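Putative PLP-dependent aminotransferase (Bacillus cereus ATCC 10987, PDB 3JU7) probably acts as a pyridoxal phosphate-dependent aminotransferase of the DegT/DnrJ/EryC1 family, moving amino groups between substrates through its lysine-bound cofactor. Local coordinates at residues Leu66-Arg75 / Glu152-Asp161; Tyr264-Leu273 / Glu362-Gln370. One frame throughout, in Å; residues are numbered along the deposited sequence.

Contact 1. Residues Leu66-Arg75 / Glu152-Asp161; sequences LMAAIQLKKR and EKKGVPVVVD
Helix 66-73 runs nearly antiparallel to strand 159-161, at 161° with the axes 9.3 Å apart, and Ile-70 lies level with Val-159, Lys-73 with Pro-157. Val-159 points at the helix and divides its branches: CG2 lies 3.8 Å from Ala-69 CB and also meets Lys-73 CD, while CG1 touches Leu-66 CD2. The other branch of Leu-66, CD1, rests 3.5 Å from Asp-161 OD2, the two side chains crossing at about a right angle. At the far end Pro-157 packs its ring against the helix terminus, with CG 3.2 Å from Lys-73 O, and Arg-75 lays CG 3.6 Å from Pro-157 CD. Lys-73 bends at chi3 (61°) and chi4 (83°), which carries NZ round to Glu-152 OE2 in a 2.8 Å salt bridge. Glu-152 OE2 also accepts Val-158 N at 2.9 Å; the lysine comes on the syn side, the amide on the anti side. Gripped from both faces, OE2 is held in place, which probably limits turning of the carboxylate and favours its charged form. Asp-161 OD2 is hydrogen-bonded to cofactor N1 (residue 191) and Thr-91 OG1, with Leu-66 CD1 as an apolar neighbour.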
# COMPACT_ATOMS: atom_id res chain seq x y z
N LEU A 66 1.95 -9.09 3.56
CA LEU A 66 2.36 -10.39 3.07
C LEU A 66 3.63 -10.21 2.26
O LEU A 66 4.63 -10.95 2.47
CB LEU A 66 1.24 -11.10 2.26
CG LEU A 66 0.24 -11.88 3.11
CD1 LEU A 66 -1.05 -12.18 2.34
CD2 LEU A 66 0.87 -13.17 3.61
N MSE A 67 3.59 -9.24 1.34
CA MSE A 67 4.71 -8.96 0.44
C MSE A 67 6.00 -8.64 1.19
O MSE A 67 7.06 -9.21 0.89
CB MSE A 67 4.34 -7.84 -0.55
CG MSE A 67 3.33 -8.30 -1.62
SE MSE A 67 2.50 -6.78 -2.50
CE MSE A 67 3.99 -6.19 -3.37
N ALA A 68 5.89 -7.78 2.19
CA ALA A 68 7.04 -7.37 2.99
C ALA A 68 7.63 -8.61 3.68
O ALA A 68 8.86 -8.88 3.59
CB ALA A 68 6.61 -6.39 4.04
N ALA A 69 6.75 -9.35 4.36
CA ALA A 69 7.14 -10.52 5.16
C ALA A 69 7.81 -11.62 4.30
O ALA A 69 8.87 -12.11 4.66
CB ALA A 69 5.94 -11.07 5.95
N ILE A 70 7.22 -11.97 3.19
CA ILE A 70 7.81 -12.98 2.28
C ILE A 70 9.16 -12.52 1.73
O ILE A 70 10.13 -13.27 1.75
CB ILE A 70 6.84 -13.28 1.11
CG1 ILE A 70 5.64 -14.09 1.63
CG2 ILE A 70 7.54 -14.01 -0.07
CD1 ILE A 70 4.40 -13.93 0.82
N GLN A 71 9.22 -11.26 1.26
CA GLN A 71 10.47 -10.66 0.77
C GLN A 71 11.56 -10.73 1.85
O GLN A 71 12.65 -11.16 1.56
CB GLN A 71 10.25 -9.20 0.32
CG GLN A 71 11.52 -8.53 -0.18
CD GLN A 71 12.13 -9.23 -1.38
OE1 GLN A 71 11.43 -9.76 -2.23
NE2 GLN A 71 13.46 -9.24 -1.45
N LEU A 72 11.27 -10.34 3.09
CA LEU A 72 12.28 -10.45 4.18
C LEU A 72 12.71 -11.88 4.48
O LEU A 72 13.88 -12.17 4.67
CB LEU A 72 11.74 -9.83 5.49
CG LEU A 72 12.63 -9.98 6.72
CD1 LEU A 72 13.91 -9.19 6.51
CD2 LEU A 72 11.88 -9.55 7.98
N LYS A 73 11.74 -12.78 4.56
CA LYS A 73 11.96 -14.09 5.14
C LYS A 73 12.28 -15.18 4.10
O LYS A 73 12.77 -16.22 4.46
CB LYS A 73 10.71 -14.47 5.93
CG LYS A 73 10.63 -13.72 7.26
CD LYS A 73 9.55 -14.19 8.18
CE LYS A 73 9.67 -15.67 8.61
NZ LYS A 73 10.57 -15.94 9.73
N LYS A 74 12.00 -14.95 2.83
CA LYS A 74 12.25 -16.01 1.87
C LYS A 74 13.73 -16.44 1.80
O LYS A 74 14.65 -15.64 1.88
CB LYS A 74 11.75 -15.62 0.48
CG LYS A 74 12.48 -14.44 -0.11
CD LYS A 74 11.94 -13.93 -1.46
CE LYS A 74 12.95 -12.96 -2.06
NZ LYS A 74 12.62 -12.64 -3.43
N ARG A 75 13.95 -17.73 1.59
CA ARG A 75 15.31 -18.22 1.38
C ARG A 75 15.73 -17.79 0.00
O ARG A 75 15.01 -17.98 -0.99
CB ARG A 75 15.38 -19.73 1.55
CG ARG A 75 14.85 -20.14 2.89
CD ARG A 75 15.24 -21.50 3.27
NE ARG A 75 14.85 -22.47 2.27
CZ ARG A 75 14.99 -23.78 2.43
NH1 ARG A 75 15.52 -24.27 3.55
NH2 ARG A 75 14.60 -24.61 1.46
N GLU A 152 10.18 -23.61 11.12
CA GLU A 152 11.05 -22.46 11.38
C GLU A 152 12.33 -22.95 12.06
O GLU A 152 13.42 -22.63 11.64
CB GLU A 152 10.35 -21.40 12.23
CG GLU A 152 9.46 -20.42 11.44
CD GLU A 152 10.23 -19.23 10.91
OE1 GLU A 152 11.27 -18.89 11.50
OE2 GLU A 152 9.78 -18.62 9.91
N LYS A 153 12.19 -23.77 13.10
CA LYS A 153 13.36 -24.25 13.79
C LYS A 153 14.30 -25.02 12.86
O LYS A 153 15.49 -24.98 13.08
CB LYS A 153 12.98 -25.08 15.01
CG LYS A 153 12.37 -24.23 16.14
CD LYS A 153 12.17 -25.01 17.45
CE LYS A 153 11.39 -26.31 17.26
NZ LYS A 153 10.92 -26.92 18.55
N LYS A 154 13.76 -25.70 11.83
CA LYS A 154 14.57 -26.41 10.81
C LYS A 154 15.13 -25.50 9.70
O LYS A 154 15.66 -26.00 8.70
CB LYS A 154 13.73 -27.51 10.12
CG LYS A 154 13.54 -28.83 10.91
CD LYS A 154 12.84 -29.96 10.10
N GLY A 155 14.96 -24.18 9.81
CA GLY A 155 15.39 -23.27 8.75
C GLY A 155 14.45 -23.11 7.56
O GLY A 155 14.85 -22.52 6.55
N VAL A 156 13.21 -23.61 7.66
CA VAL A 156 12.21 -23.31 6.62
C VAL A 156 11.28 -22.17 7.08
O VAL A 156 10.50 -22.33 8.03
CB VAL A 156 11.38 -24.56 6.25
CG1 VAL A 156 10.25 -24.17 5.34
CG2 VAL A 156 12.25 -25.62 5.60
N PRO A 157 11.37 -21.00 6.41
CA PRO A 157 10.60 -19.83 6.81
C PRO A 157 9.09 -19.96 6.56
O PRO A 157 8.67 -20.41 5.51
CB PRO A 157 11.18 -18.69 5.93
CG PRO A 157 11.88 -19.31 4.85
CD PRO A 157 12.27 -20.70 5.29
N VAL A 158 8.31 -19.50 7.53
CA VAL A 158 6.86 -19.54 7.47
C VAL A 158 6.27 -18.16 7.75
O VAL A 158 6.65 -17.50 8.73
CB VAL A 158 6.29 -20.47 8.51
CG1 VAL A 158 4.77 -20.42 8.47
CG2 VAL A 158 6.92 -21.88 8.37
N VAL A 159 5.39 -17.73 6.87
CA VAL A 159 4.65 -16.51 7.04
C VAL A 159 3.21 -16.96 6.92
O VAL A 159 2.77 -17.49 5.85
CB VAL A 159 4.97 -15.44 5.97
CG1 VAL A 159 3.90 -14.36 6.01
CG2 VAL A 159 6.39 -14.85 6.15
N VAL A 160 2.48 -16.75 8.00
CA VAL A 160 1.09 -17.22 8.11
C VAL A 160 0.12 -16.12 7.70
O VAL A 160 0.15 -15.02 8.30
CB VAL A 160 0.76 -17.64 9.54
CG1 VAL A 160 -0.74 -17.97 9.70
CG2 VAL A 160 1.67 -18.81 9.97
N ASP A 161 -0.65 -16.38 6.64
CA ASP A 161 -1.79 -15.52 6.27
C ASP A 161 -2.98 -15.81 7.19
O ASP A 161 -3.68 -16.79 7.04
CB ASP A 161 -2.17 -15.73 4.80
CG ASP A 161 -3.26 -14.78 4.31
OD1 ASP A 161 -4.01 -14.22 5.14
OD2 ASP A 161 -3.40 -14.62 3.07

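Contact 2. Residues Tyr264-Leu273 / Glu362-Gln370; sequences YKQLLQSNGL and EQIVICLGQ
Val-365 sets CG1 anti to its backbone N (chi1 172°), and this turns its two methyls to different parts of the opposing segment: CG1 reaches Leu-273 and the carbonyl of Leu-267, CG2 the ring of Tyr-264. Leu-273 CD1 lies 3.3 Å from Val-365 CG1, unusually short for two carbons and perhaps partly model error, while its other branch, CD2, sits 3.5 Å from Leu-368 CB, the two leucines crossing at about a right angle. Leu-268 sends CD2 in beside both methyls of the valine and on to Leu-368 CD1. Earlier on the helix, Tyr-264 and Val-365 run antiparallel alongside each other, Tyr-264 CD1 being 3.8 Å from Val-365 CG2; Ile-364 puts CG2 at the ring edge and CD1 3.5 Å from Tyr-264 OH, a hydroxyl hydrogen-bonded to Pro-351 O. Leu-267 carries CD1 to the backbone of Glu-362, 3.3 Å from its N.

Asn-271 folds its amide back on the helix end, ND2 reaching Leu-267 O in a hydrogen bond (2.6 Å, on the short side), tilted 20° from the carbonyl plane; that oxygen also accepts Asn-271 N. The amide is thereby held beside Val-365 CG1, with OD1 next to Ile-366 CG1. Trp-278 touches both Leu-273 and Leu-368, extending the apolar patch.

The axes of 264-270 and 362-368 pass 9.6 Å apart, crossing at -33°. This is an apolar helix-helix interface joining the end of helix 250-270 to the C-terminal helix 358-368, with a Schellman motif at Gly-272 folding Leu-273 back onto the partner helix.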
# COMPACT_ATOMS: atom_id res chain seq x y z
N TYR A 264 -26.76 -19.08 14.09
CA TYR A 264 -26.63 -19.87 12.89
C TYR A 264 -26.53 -21.36 13.27
O TYR A 264 -27.22 -22.19 12.67
CB TYR A 264 -25.39 -19.44 12.10
CG TYR A 264 -25.65 -18.66 10.83
CD1 TYR A 264 -26.34 -19.22 9.77
CD2 TYR A 264 -25.14 -17.38 10.67
CE1 TYR A 264 -26.54 -18.52 8.59
CE2 TYR A 264 -25.34 -16.68 9.51
CZ TYR A 264 -26.03 -17.24 8.47
OH TYR A 264 -26.16 -16.54 7.28
N LYS A 265 -25.72 -21.67 14.27
CA LYS A 265 -25.47 -23.06 14.64
C LYS A 265 -26.74 -23.69 15.19
O LYS A 265 -27.10 -24.82 14.82
CB LYS A 265 -24.33 -23.15 15.66
CG LYS A 265 -22.99 -22.82 15.03
CD LYS A 265 -21.80 -22.69 15.98
CE LYS A 265 -20.77 -21.71 15.40
NZ LYS A 265 -19.40 -21.83 15.98
N GLN A 266 -27.43 -22.95 16.04
CA GLN A 266 -28.67 -23.45 16.64
C GLN A 266 -29.75 -23.67 15.59
O GLN A 266 -30.44 -24.68 15.62
CB GLN A 266 -29.19 -22.48 17.68
CG GLN A 266 -28.35 -22.39 18.94
CD GLN A 266 -28.78 -21.24 19.86
OE1 GLN A 266 -29.10 -20.14 19.40
NE2 GLN A 266 -28.78 -21.50 21.16
N LEU A 267 -29.90 -22.70 14.69
CA LEU A 267 -30.94 -22.76 13.67
C LEU A 267 -30.65 -23.84 12.65
O LEU A 267 -31.58 -24.47 12.16
CB LEU A 267 -31.14 -21.42 12.96
CG LEU A 267 -31.88 -20.34 13.77
CD1 LEU A 267 -31.73 -18.92 13.15
CD2 LEU A 267 -33.35 -20.75 13.96
N LEU A 268 -29.37 -24.04 12.31
CA LEU A 268 -28.99 -25.09 11.34
C LEU A 268 -29.27 -26.49 11.89
O LEU A 268 -29.73 -27.40 11.16
CB LEU A 268 -27.50 -25.01 10.98
CG LEU A 268 -27.01 -23.89 10.07
CD1 LEU A 268 -25.52 -23.96 10.05
CD2 LEU A 268 -27.58 -24.04 8.66
N GLN A 269 -28.94 -26.67 13.16
CA GLN A 269 -29.23 -27.93 13.83
C GLN A 269 -30.73 -28.10 14.01
O GLN A 269 -31.29 -29.09 13.57
CB GLN A 269 -28.52 -28.02 15.19
CG GLN A 269 -28.99 -29.21 16.02
CD GLN A 269 -28.10 -29.50 17.21
OE1 GLN A 269 -26.92 -29.14 17.23
NE2 GLN A 269 -28.66 -30.19 18.21
N SER A 270 -31.39 -27.12 14.60
CA SER A 270 -32.85 -27.18 14.80
C SER A 270 -33.62 -27.41 13.49
O SER A 270 -34.59 -28.14 13.49
CB SER A 270 -33.40 -25.93 15.50
OG SER A 270 -33.69 -24.91 14.56
N ASN A 271 -33.20 -26.81 12.39
CA ASN A 271 -33.88 -27.07 11.12
C ASN A 271 -33.42 -28.37 10.41
O ASN A 271 -33.78 -28.60 9.27
CB ASN A 271 -33.75 -25.89 10.17
CG ASN A 271 -34.58 -24.69 10.61
OD1 ASN A 271 -35.60 -24.40 10.00
ND2 ASN A 271 -34.11 -23.98 11.65
N GLY A 272 -32.61 -29.20 11.07
CA GLY A 272 -32.20 -30.49 10.52
C GLY A 272 -31.13 -30.48 9.42
O GLY A 272 -30.86 -31.51 8.81
N LEU A 273 -30.51 -29.32 9.19
CA LEU A 273 -29.58 -29.18 8.08
C LEU A 273 -28.32 -30.00 8.28
O LEU A 273 -27.80 -30.55 7.32
CB LEU A 273 -29.25 -27.71 7.83
CG LEU A 273 -30.33 -27.01 7.01
CD1 LEU A 273 -30.99 -25.90 7.79
CD2 LEU A 273 -29.74 -26.51 5.70
N GLU A 362 -32.63 -16.93 10.62
CA GLU A 362 -33.75 -17.85 10.38
C GLU A 362 -34.25 -17.83 8.92
O GLU A 362 -34.36 -18.88 8.31
CB GLU A 362 -34.89 -17.60 11.37
CG GLU A 362 -36.11 -18.54 11.20
CD GLU A 362 -37.12 -18.47 12.36
OE1 GLU A 362 -37.21 -17.45 13.08
OE2 GLU A 362 -37.83 -19.46 12.53
N GLN A 363 -34.54 -16.65 8.38
CA GLN A 363 -34.85 -16.54 6.95
C GLN A 363 -33.87 -17.37 6.18
O GLN A 363 -34.25 -18.21 5.39
CB GLN A 363 -34.68 -15.11 6.41
CG GLN A 363 -35.79 -14.08 6.67
CD GLN A 363 -35.62 -12.80 5.80
OE1 GLN A 363 -35.32 -12.89 4.59
NE2 GLN A 363 -35.83 -11.63 6.40
N ILE A 364 -32.58 -17.12 6.42
CA ILE A 364 -31.51 -17.68 5.62
C ILE A 364 -31.48 -19.19 5.77
O ILE A 364 -31.54 -19.92 4.79
CB ILE A 364 -30.14 -17.05 5.99
CG1 ILE A 364 -30.10 -15.57 5.54
CG2 ILE A 364 -28.97 -17.80 5.36
CD1 ILE A 364 -28.90 -14.76 6.10
N VAL A 365 -31.40 -19.64 7.01
CA VAL A 365 -31.32 -21.06 7.29
C VAL A 365 -32.53 -21.78 6.74
O VAL A 365 -32.37 -22.83 6.13
CB VAL A 365 -31.15 -21.34 8.79
CG1 VAL A 365 -31.27 -22.84 9.07
CG2 VAL A 365 -29.78 -20.78 9.27
N ILE A 366 -33.72 -21.22 6.92
CA ILE A 366 -34.96 -21.78 6.35
C ILE A 366 -34.88 -21.96 4.83
O ILE A 366 -35.33 -22.96 4.30
CB ILE A 366 -36.19 -20.94 6.72
CG1 ILE A 366 -36.54 -21.16 8.19
CG2 ILE A 366 -37.39 -21.34 5.87
CD1 ILE A 366 -37.65 -20.29 8.70
N CYS A 367 -34.31 -20.98 4.14
CA CYS A 367 -34.11 -21.06 2.69
C CYS A 367 -33.17 -22.19 2.30
O CYS A 367 -33.36 -22.82 1.27
CB CYS A 367 -33.53 -19.75 2.12
SG CYS A 367 -34.70 -18.38 1.95
N LEU A 368 -32.13 -22.41 3.10
CA LEU A 368 -31.24 -23.55 2.86
C LEU A 368 -32.03 -24.87 2.97
O LEU A 368 -31.86 -25.77 2.16
CB LEU A 368 -30.07 -23.56 3.84
CG LEU A 368 -29.04 -22.47 3.71
CD1 LEU A 368 -27.93 -22.84 4.63
CD2 LEU A 368 -28.51 -22.35 2.29
N GLY A 369 -32.92 -24.95 3.96
CA GLY A 369 -33.75 -26.13 4.15
C GLY A 369 -34.77 -26.38 3.05
O GLY A 369 -35.37 -27.45 3.01
N GLN A 370 -34.98 -25.39 2.18
CA GLN A 370 -35.92 -25.49 1.05
C GLN A 370 -37.28 -24.95 1.47
O GLN A 370 -37.47 -23.74 1.53
CB GLN A 370 -36.03 -26.92 0.49

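In the fold
The two contacts lie on opposite sides of the chain's centre, about 41 Å between their centres and about 19 Å between nearest atoms, so neither touches the other. They follow in series: contact 1 closes at residue 161, well before contact 2 opens at 264. Contact 1 sets helix 62-73 against strand 159-161 of the central sheet, next to 182-186, close to the cofactor ring and, through Met-67 and Gln-71, to Trp-97 of the second subunit. Contact 2 lies farther from the centre, pairs helices 250-270 and 358-368, and touches no other chain. One therefore belongs to the cofactor-binding core, the other to the C-terminal part, consistent with the large and small domains of fold type I aminotransferases.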